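Local coordinates for protein EmGH1 (Erythrobacter marinus, PDB 5Z87) that probably hydrolyses beta-glucosidic bonds, as a glycoside hydrolase of family 3, and binds magnesium, at residues N52-D57 with S119-P124; E464-Y469 with S613-D618; D705-Y710 with V741-G746. One frame throughout, in Å; residues are numbered along the deposited sequence.

Contact 1 (N52-D57 with S119-P124); sequences NLMTLD and SRFGIP
Arg-120 reaches across to the backbone carbonyl of Leu-53 while the rim of the neighbouring Phe-121 ring, at CZ, lies over one face of its guanidinium. The contact with the carbonyl is short but bent. Arg-120 NH2 stands 2.9 Å from Leu-53 O, yet the N-H...O angle is 120°, so the bond is weak. A water adds a second donor to Leu-53 O, at 2.8 Å from it, and is only weakly linked to Arg-120 NH1. The main polar partner of the arginine is Glu-58, which forms a salt bridge with NE. A bend at chi3 (56°) turns the guanidinium toward Leu-53. Phe-121 CZ sits 3.4 Å from the guanidinium plane, offset toward its rim. The ring rim on one face and the salt bridge to Glu-58 probably limit how the group can turn.

Beyond the guanidinium the contact is apolar. Phe-121 CZ meets Leu-53 CB at 3.7 Å, and Phe-121 CE2 meets Met-54 CG at 3.9 Å. Met-54 and Ile-123 approach tip to tip, with Met-54 CE 3.8 Å from Ile-123 CD1. Ser-119 holds the second segment in shape. Its OG accepts from Phe-121 N in an ST turn and also from Ile-123 N, over a type I turn that ends at Gly-122.

The contact lies at the surface of the N-terminal, TIM-barrel-type domain. It joins the N-cap of helix 56-61, Thr-55, to the loop between helix 101-116 and strand 126-129. Leu-50 of helix 43-51 packs on Phe-121 and Ile-123, and Leu-377 of helix 366-382 packs on Met-54 and Ile-123.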
loop_
_atom_site.group_PDB
_atom_site.type_symbol
_atom_site.label_atom_id
_atom_site.label_comp_id
_atom_site.label_asym_id
_atom_site.label_seq_id
_atom_site.Cartn_x
_atom_site.Cartn_y
_atom_site.Cartn_z
ATOM N N ASN A 52 -0.648 -32.097 -36.061
ATOM C CA ASN A 52 -0.789 -33.544 -36.210
ATOM C C ASN A 52 0.375 -34.172 -36.963
ATOM O O ASN A 52 0.601 -35.374 -36.826
ATOM C CB ASN A 52 -2.101 -33.878 -36.916
ATOM C CG ASN A 52 -3.315 -33.556 -36.055
ATOM O OD1 ASN A 52 -3.245 -33.622 -34.826
ATOM N ND2 ASN A 52 -4.430 -33.193 -36.693
ATOM N N LEU A 53 1.134 -33.394 -37.727
ATOM C CA LEU A 53 2.253 -33.933 -38.485
ATOM C C LEU A 53 3.581 -33.882 -37.739
ATOM O O LEU A 53 4.561 -34.457 -38.226
ATOM C CB LEU A 53 2.397 -33.180 -39.811
ATOM C CG LEU A 53 1.108 -32.996 -40.605
ATOM C CD1 LEU A 53 1.371 -32.218 -41.869
ATOM C CD2 LEU A 53 0.496 -34.347 -40.918
ATOM N N MET A 54 3.646 -33.230 -36.575
ATOM C CA MET A 54 4.918 -32.876 -35.955
ATOM C C MET A 54 5.271 -33.831 -34.822
ATOM O O MET A 54 4.395 -34.371 -34.154
ATOM C CB MET A 54 4.878 -31.437 -35.425
ATOM C CG MET A 54 4.530 -30.414 -36.494
ATOM S SD MET A 54 4.304 -28.723 -35.906
ATOM C CE MET A 54 5.924 -28.374 -35.198
ATOM N N THR A 55 6.572 -34.030 -34.613
ATOM C CA THR A 55 7.054 -34.820 -33.491
ATOM C C THR A 55 7.017 -34.002 -32.190
ATOM O O THR A 55 6.802 -32.788 -32.186
ATOM C CB THR A 55 8.479 -35.315 -33.756
ATOM O OG1 THR A 55 9.402 -34.213 -33.664
ATOM C CG2 THR A 55 8.575 -35.975 -35.151
ATOM N N LEU A 56 7.245 -34.697 -31.073
ATOM C CA LEU A 56 7.405 -34.031 -29.783
ATOM C C LEU A 56 8.490 -32.958 -29.841
ATOM O O LEU A 56 8.280 -31.820 -29.401
ATOM C CB LEU A 56 7.740 -35.066 -28.710
ATOM C CG LEU A 56 8.197 -34.536 -27.350
ATOM C CD1 LEU A 56 7.083 -33.740 -26.714
ATOM C CD2 LEU A 56 8.618 -35.677 -26.439
ATOM N N ASP A 57 9.662 -33.307 -30.382
ATOM C CA ASP A 57 10.778 -32.367 -30.434
ATOM C C ASP A 57 10.476 -31.172 -31.329
ATOM O O ASP A 57 10.919 -30.050 -31.040
ATOM C CB ASP A 57 12.043 -33.081 -30.911
ATOM C CG ASP A 57 12.603 -34.029 -29.867
ATOM O OD1 ASP A 57 12.045 -34.084 -28.754
ATOM O OD2 ASP A 57 13.604 -34.719 -30.155
ATOM N N SER A 119 13.222 -26.176 -40.258
ATOM C CA SER A 119 11.921 -26.781 -40.011
ATOM C C SER A 119 11.490 -27.668 -41.181
ATOM O O SER A 119 11.408 -27.209 -42.326
ATOM C CB SER A 119 10.870 -25.701 -39.771
ATOM O OG SER A 119 9.570 -26.268 -39.680
ATOM N N ARG A 120 11.177 -28.932 -40.873
ATOM C CA ARG A 120 10.629 -29.866 -41.856
ATOM C C ARG A 120 9.456 -29.268 -42.621
ATOM O O ARG A 120 9.212 -29.644 -43.773
ATOM C CB ARG A 120 10.202 -31.152 -41.142
ATOM C CG ARG A 120 9.955 -32.345 -42.021
ATOM C CD ARG A 120 10.067 -33.653 -41.228
ATOM N NE ARG A 120 9.168 -33.684 -40.073
ATOM C CZ ARG A 120 8.184 -34.563 -39.908
ATOM N NH1 ARG A 120 7.960 -35.492 -40.839
ATOM N NH2 ARG A 120 7.419 -34.508 -38.821
ATOM N N PHE A 121 8.748 -28.310 -42.016
ATOM C CA PHE A 121 7.571 -27.677 -42.602
ATOM C C PHE A 121 7.771 -26.191 -42.886
ATOM O O PHE A 121 6.806 -25.497 -43.224
ATOM C CB PHE A 121 6.367 -27.881 -41.682
ATOM C CG PHE A 121 6.163 -29.309 -41.281
ATOM C CD1 PHE A 121 5.427 -30.173 -42.090
ATOM C CD2 PHE A 121 6.744 -29.806 -40.120
ATOM C CE1 PHE A 121 5.253 -31.506 -41.731
ATOM C CE2 PHE A 121 6.569 -31.133 -39.751
ATOM C CZ PHE A 121 5.821 -31.981 -40.558
ATOM N N GLY A 122 8.991 -25.687 -42.762
ATOM C CA GLY A 122 9.255 -24.296 -43.092
ATOM C C GLY A 122 8.633 -23.279 -42.155
ATOM O O GLY A 122 8.315 -22.163 -42.591
ATOM N N ILE A 123 8.452 -23.625 -40.882
ATOM C CA ILE A 123 7.872 -22.700 -39.908
ATOM C C ILE A 123 8.854 -21.559 -39.658
ATOM O O ILE A 123 9.984 -21.804 -39.208
ATOM C CB ILE A 123 7.509 -23.423 -38.600
ATOM C CG1 ILE A 123 6.647 -24.660 -38.896
ATOM C CG2 ILE A 123 6.813 -22.449 -37.611
ATOM C CD1 ILE A 123 6.461 -25.623 -37.701
ATOM N N PRO A 124 8.493 -20.316 -39.956
ATOM C CA PRO A 124 9.360 -19.188 -39.602
ATOM C C PRO A 124 9.242 -18.860 -38.115
ATOM O O PRO A 124 8.349 -19.329 -37.408
ATOM C CB PRO A 124 8.834 -18.035 -40.477
ATOM C CG PRO A 124 7.735 -18.647 -41.351
ATOM C CD PRO A 124 7.255 -19.857 -40.606
HETATM O O HOH W 1 4.573 -36.153 -40.468
#

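Contact 2 (E464-Y469 with S613-D618); sequences EGLQAY and SILFGD
Tyr-469 and Phe-616 lay their rings almost parallel between helix 462-473 and the end of helix 607-615. Gly-617 ends the second helix in a Schellman motif. Both helices belong to the alpha/beta sandwich of the family 3 C-terminal domain.

The tight part is the ring pair. The planes are only 5° apart and the centroids 4.5 Å apart, but the rings are slid so far that they barely overlap. It is an offset pair in which the two side chains run past each other in opposite directions. Tyr-469 CE1 lies over the rim of the Phe-616 face, 3.4 Å from Phe-616 CD2. The tyrosine gets there with CG anti to the backbone N (chi1 -161°), which sends the ring out from its helix toward the other segment. Leu-466 closes the inner side. Its CD2 meets the edge of the Phe-616 ring, 3.9 Å from CE2, and more loosely touches Leu-615 CD1 at 4.2 Å. Met-437 of strand 436-440 lies against both Leu-466 and Phe-616, so this side is buried against the sheet. Phe-475 meets the Phe-616 ring as well, with its plane inclined.

The outer side is different. Asp-618 is exposed and touches the first segment through its carboxylate, at the edge of the tyrosine ring. The two flat groups are moderately inclined to each other. Tyr-469 OH donates a hydrogen bond to Asp-618 OD2, 2.8 Å away. A phenylalanine in place of Tyr-469 would keep a ring against Phe-616 but would probably leave the Asp-618 carboxylate without its donor and more able to turn. The phenol meets Asp-618 OD2 on its syn side, with Tyr-469 OH 28° out of the carboxylate plane.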
loop_
_atom_site.group_PDB
_atom_site.type_symbol
_atom_site.label_atom_id
_atom_site.label_comp_id
_atom_site.label_asym_id
_atom_site.label_seq_id
_atom_site.Cartn_x
_atom_site.Cartn_y
_atom_site.Cartn_z
ATOM N N GLU A 464 16.006 23.338 -29.005
ATOM C CA GLU A 464 15.970 23.374 -30.462
ATOM C C GLU A 464 14.614 23.832 -30.978
ATOM O O GLU A 464 14.532 24.603 -31.943
ATOM C CB GLU A 464 16.317 21.995 -31.020
ATOM C CG GLU A 464 16.541 21.991 -32.522
ATOM C CD GLU A 464 16.667 20.591 -33.096
ATOM O OE1 GLU A 464 17.510 19.799 -32.596
ATOM O OE2 GLU A 464 15.906 20.286 -34.042
ATOM N N GLY A 465 13.533 23.367 -30.354
ATOM C CA GLY A 465 12.216 23.789 -30.796
ATOM C C GLY A 465 11.997 25.277 -30.605
ATOM O O GLY A 465 11.386 25.939 -31.448
ATOM N N LEU A 466 12.504 25.821 -29.505
ATOM C CA LEU A 466 12.371 27.248 -29.247
ATOM C C LEU A 466 13.325 28.075 -30.113
ATOM O O LEU A 466 12.960 29.162 -30.578
ATOM C CB LEU A 466 12.591 27.515 -27.759
ATOM C CG LEU A 466 11.335 27.258 -26.924
ATOM C CD1 LEU A 466 11.663 27.306 -25.442
ATOM C CD2 LEU A 466 10.215 28.249 -27.282
ATOM N N GLN A 467 14.546 27.578 -30.349
ATOM C CA GLN A 467 15.455 28.259 -31.269
ATOM C C GLN A 467 14.833 28.399 -32.653
ATOM O O GLN A 467 14.877 29.474 -33.261
ATOM C CB GLN A 467 16.773 27.506 -31.367
ATOM C CG GLN A 467 17.688 27.664 -30.175
ATOM C CD GLN A 467 18.803 26.627 -30.211
ATOM O OE1 GLN A 467 18.670 25.589 -30.862
ATOM N NE2 GLN A 467 19.897 26.900 -29.517
ATOM N N ALA A 468 14.245 27.317 -33.167
ATOM C CA ALA A 468 13.623 27.379 -34.484
ATOM C C ALA A 468 12.437 28.323 -34.493
ATOM O O ALA A 468 12.180 28.980 -35.507
ATOM C CB ALA A 468 13.184 25.989 -34.934
ATOM N N TYR A 469 11.704 28.399 -33.379
ATOM C CA TYR A 469 10.589 29.331 -33.293
ATOM C C TYR A 469 11.082 30.773 -33.248
ATOM O O TYR A 469 10.497 31.657 -33.884
ATOM C CB TYR A 469 9.734 29.019 -32.066
ATOM C CG TYR A 469 8.361 29.627 -32.165
ATOM C CD1 TYR A 469 8.142 30.948 -31.799
ATOM C CD2 TYR A 469 7.284 28.890 -32.644
ATOM C CE1 TYR A 469 6.889 31.517 -31.901
ATOM C CE2 TYR A 469 6.025 29.448 -32.740
ATOM C CZ TYR A 469 5.840 30.769 -32.377
ATOM O OH TYR A 469 4.597 31.349 -32.474
ATOM N N SER A 613 5.037 25.684 -29.901
ATOM C CA SER A 613 3.753 26.104 -30.452
ATOM C C SER A 613 2.730 26.397 -29.356
ATOM O O SER A 613 1.878 27.284 -29.515
ATOM C CB SER A 613 3.228 25.029 -31.407
ATOM O OG SER A 613 4.095 24.875 -32.523
ATOM N N ILE A 614 2.786 25.662 -28.245
ATOM C CA ILE A 614 1.839 25.906 -27.166
ATOM C C ILE A 614 2.284 27.097 -26.333
ATOM O O ILE A 614 1.449 27.871 -25.853
ATOM C CB ILE A 614 1.665 24.636 -26.314
ATOM C CG1 ILE A 614 0.727 23.666 -27.017
ATOM C CG2 ILE A 614 1.127 24.955 -24.918
ATOM C CD1 ILE A 614 0.963 22.229 -26.614
ATOM N N LEU A 615 3.590 27.286 -26.164
ATOM C CA LEU A 615 4.049 28.428 -25.380
ATOM C C LEU A 615 3.623 29.755 -26.004
ATOM O O LEU A 615 3.402 30.733 -25.282
ATOM C CB LEU A 615 5.563 28.381 -25.211
ATOM C CG LEU A 615 6.051 27.385 -24.159
ATOM C CD1 LEU A 615 7.556 27.218 -24.234
ATOM C CD2 LEU A 615 5.635 27.826 -22.780
ATOM N N PHE A 616 3.447 29.799 -27.325
ATOM C CA PHE A 616 3.188 31.048 -28.030
ATOM C C PHE A 616 1.763 31.147 -28.565
ATOM O O PHE A 616 1.435 32.112 -29.263
ATOM C CB PHE A 616 4.216 31.229 -29.158
ATOM C CG PHE A 616 5.561 31.722 -28.667
ATOM C CD1 PHE A 616 5.731 33.048 -28.286
ATOM C CD2 PHE A 616 6.641 30.861 -28.561
ATOM C CE1 PHE A 616 6.955 33.507 -27.816
ATOM C CE2 PHE A 616 7.871 31.308 -28.083
ATOM C CZ PHE A 616 8.028 32.633 -27.713
ATOM N N GLY A 617 0.908 30.182 -28.259
ATOM C CA GLY A 617 -0.492 30.306 -28.580
ATOM C C GLY A 617 -0.910 29.766 -29.922
ATOM O O GLY A 617 -2.112 29.771 -30.215
ATOM N N ASP A 618 0.026 29.310 -30.759
ATOM C CA ASP A 618 -0.387 28.715 -32.029
ATOM C C ASP A 618 -1.225 27.464 -31.798
ATOM O O ASP A 618 -2.143 27.173 -32.570
ATOM C CB ASP A 618 0.830 28.379 -32.893
ATOM C CG ASP A 618 1.749 29.573 -33.113
ATOM O OD1 ASP A 618 1.298 30.726 -32.966
ATOM O OD2 ASP A 618 2.937 29.353 -33.423
#

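Contact 3 (D705-Y710 with V741-G746); sequences DVVQLY and VQFELG
Tyr-710 OH donates to Gln-708 OE1 at 2.6 Å, in the plane of the amide carbonyl and with a C=O...O angle of 151°. The other end of this amide is held too. Gln-708 NE2 gives a hydrogen bond to Gly-663 O and a weak one to Val-706 O. These bonds fix the rotation of the amide. They lie on the side of strand 703-713 that points away from segment 741-746.

The opposite side of the strand is apolar and makes the contact. Val-707 and Leu-709 point at Val-741, Phe-743 and Leu-745. The Phe-743 ring is met from two directions. Leu-709 CB stands over the centre of one face, 4.2 Å from the centroid and 3° off the ring normal, a CH-pi contact. Val-707 CG1 comes at the ring edge, 3.8 Å from Phe-743 CZ. The Phe-743 ring reaches across toward Val-707 and Leu-709. Leu-709 CD2 goes further along the phenylalanine side chain and lies 3.8 Å from Phe-743 CB. The same methyl meets Leu-745 CD1 tip to tip at 3.7 Å. Val-707 CG2 and Val-741 CG2 also meet end on, more loosely, at 4.1 Å.

The strand segments run in the same general sense, at 31°, with their axes 9.4 Å apart. They belong to different sheets. Strand 703-713 bonds to strand 724-733, whereas Phe-743 has Val-693 of strand 689-697 beside it. Two sheets facing each other across packed apolar side chains form the core of a beta sandwich, as expected of the fibronectin type III-like domain.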
loop_
_atom_site.group_PDB
_atom_site.type_symbol
_atom_site.label_atom_id
_atom_site.label_comp_id
_atom_site.label_asym_id
_atom_site.label_seq_id
_atom_site.Cartn_x
_atom_site.Cartn_y
_atom_site.Cartn_z
ATOM N N ASP A 705 -11.598 20.872 -25.154
ATOM C CA ASP A 705 -11.764 20.402 -23.788
ATOM C C ASP A 705 -12.170 18.933 -23.844
ATOM O O ASP A 705 -12.730 18.458 -24.842
ATOM C CB ASP A 705 -12.811 21.240 -23.026
ATOM C CG ASP A 705 -12.592 21.232 -21.513
ATOM O OD1 ASP A 705 -11.517 20.789 -21.055
ATOM O OD2 ASP A 705 -13.496 21.682 -20.774
ATOM N N VAL A 706 -11.891 18.210 -22.762
ATOM C CA VAL A 706 -12.303 16.817 -22.630
ATOM C C VAL A 706 -13.484 16.762 -21.670
ATOM O O VAL A 706 -13.321 16.926 -20.457
ATOM C CB VAL A 706 -11.154 15.922 -22.159
ATOM C CG1 VAL A 706 -11.626 14.485 -22.071
ATOM C CG2 VAL A 706 -9.961 16.048 -23.118
ATOM N N VAL A 707 -14.677 16.544 -22.221
ATOM C CA VAL A 707 -15.885 16.342 -21.432
ATOM C C VAL A 707 -15.830 14.961 -20.790
ATOM O O VAL A 707 -15.591 13.960 -21.474
ATOM C CB VAL A 707 -17.112 16.498 -22.339
ATOM C CG1 VAL A 707 -18.390 16.113 -21.631
ATOM C CG2 VAL A 707 -17.185 17.925 -22.862
ATOM N N GLN A 708 -16.048 14.891 -19.471
ATOM C CA GLN A 708 -15.812 13.666 -18.709
ATOM C C GLN A 708 -17.071 13.223 -17.974
ATOM O O GLN A 708 -17.703 14.018 -17.269
ATOM C CB GLN A 708 -14.650 13.859 -17.725
ATOM C CG GLN A 708 -13.348 14.211 -18.429
ATOM C CD GLN A 708 -12.242 14.690 -17.497
ATOM O OE1 GLN A 708 -12.105 14.234 -16.353
ATOM N NE2 GLN A 708 -11.442 15.622 -17.990
ATOM N N LEU A 709 -17.415 11.943 -18.120
ATOM C CA LEU A 709 -18.591 11.346 -17.494
ATOM C C LEU A 709 -18.166 10.341 -16.421
ATOM O O LEU A 709 -17.249 9.546 -16.634
ATOM C CB LEU A 709 -19.466 10.662 -18.547
ATOM C CG LEU A 709 -20.860 10.167 -18.117
ATOM C CD1 LEU A 709 -21.841 11.321 -17.999
ATOM C CD2 LEU A 709 -21.381 9.142 -19.102
ATOM N N TYR A 710 -18.833 10.390 -15.262
ATOM C CA TYR A 710 -18.550 9.517 -14.128
ATOM C C TYR A 710 -19.863 9.029 -13.539
ATOM O O TYR A 710 -20.915 9.654 -13.711
ATOM C CB TYR A 710 -17.768 10.231 -13.012
ATOM C CG TYR A 710 -16.446 10.832 -13.406
ATOM C CD1 TYR A 710 -16.384 12.055 -14.072
ATOM C CD2 TYR A 710 -15.242 10.202 -13.070
ATOM C CE1 TYR A 710 -15.140 12.622 -14.425
ATOM C CE2 TYR A 710 -14.006 10.759 -13.409
ATOM C CZ TYR A 710 -13.967 11.975 -14.091
ATOM O OH TYR A 710 -12.755 12.531 -14.440
ATOM N N VAL A 741 -22.670 17.126 -26.085
ATOM C CA VAL A 741 -21.996 15.834 -26.184
ATOM C C VAL A 741 -22.945 14.732 -25.740
ATOM O O VAL A 741 -23.645 14.862 -24.730
ATOM C CB VAL A 741 -20.710 15.832 -25.345
ATOM C CG1 VAL A 741 -20.053 14.471 -25.385
ATOM C CG2 VAL A 741 -19.762 16.866 -25.872
ATOM N N GLN A 742 -22.991 13.644 -26.504
ATOM C CA GLN A 742 -23.892 12.534 -26.225
ATOM C C GLN A 742 -23.090 11.351 -25.703
ATOM O O GLN A 742 -22.066 10.985 -26.287
ATOM C CB GLN A 742 -24.675 12.141 -27.480
ATOM C CG GLN A 742 -25.558 13.261 -28.023
ATOM C CD GLN A 742 -26.848 13.409 -27.239
ATOM O OE1 GLN A 742 -27.263 12.498 -26.522
ATOM N NE2 GLN A 742 -27.495 14.558 -27.374
ATOM N N PHE A 743 -23.545 10.772 -24.594
ATOM C CA PHE A 743 -22.998 9.530 -24.070
ATOM C C PHE A 743 -24.103 8.484 -23.970
ATOM O O PHE A 743 -25.297 8.803 -23.886
ATOM C CB PHE A 743 -22.373 9.722 -22.679
ATOM C CG PHE A 743 -21.236 10.700 -22.639
ATOM C CD1 PHE A 743 -19.959 10.304 -22.978
ATOM C CD2 PHE A 743 -21.440 12.003 -22.224
ATOM C CE1 PHE A 743 -18.895 11.199 -22.926
ATOM C CE2 PHE A 743 -20.387 12.898 -22.170
ATOM C CZ PHE A 743 -19.111 12.492 -22.523
ATOM N N GLU A 744 -23.704 7.221 -23.931
ATOM C CA GLU A 744 -24.672 6.162 -23.678
ATOM C C GLU A 744 -24.082 5.184 -22.678
ATOM O O GLU A 744 -22.953 4.715 -22.854
ATOM C CB GLU A 744 -25.081 5.437 -24.971
ATOM C CG GLU A 744 -26.401 4.668 -24.823
ATOM C CD GLU A 744 -26.923 4.073 -26.129
ATOM O OE1 GLU A 744 -26.759 2.855 -26.328
ATOM O OE2 GLU A 744 -27.512 4.818 -26.945
ATOM N N LEU A 745 -24.847 4.884 -21.633
ATOM C CA LEU A 745 -24.434 3.971 -20.581
ATOM C C LEU A 745 -25.327 2.740 -20.581
ATOM O O LEU A 745 -26.483 2.793 -21.012
ATOM C CB LEU A 745 -24.491 4.669 -19.217
ATOM C CG LEU A 745 -23.452 5.773 -19.081
ATOM C CD1 LEU A 745 -23.654 6.520 -17.789
ATOM C CD2 LEU A 745 -22.089 5.145 -19.132
ATOM N N GLY A 746 -24.791 1.628 -20.090
ATOM C CA GLY A 746 -25.561 0.410 -19.981
ATOM C C GLY A 746 -25.180 -0.460 -18.799
ATOM O O GLY A 746 -24.441 -0.048 -17.894
#

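The three contacts follow one another along the chain, each in a different domain. Contact 1 stands far from the others: its centre is 57 Å from that of contact 2, on opposite sides of the chain's centre, and 51 Å from that of contact 3. Contacts 2 and 3 do not touch; their nearest atoms are about 13 Å apart. The pocket that holds dithiothreitol draws on the first two domains, with Asp-313 from one and Glu-541 from the other; contacts 1 and 2 lie away from it. Contact 3 shares its domain with the Asp-713 and Ile-715 magnesium site, but at a remove: its Leu-745 side chain is about 13 Å from a magnesium ion.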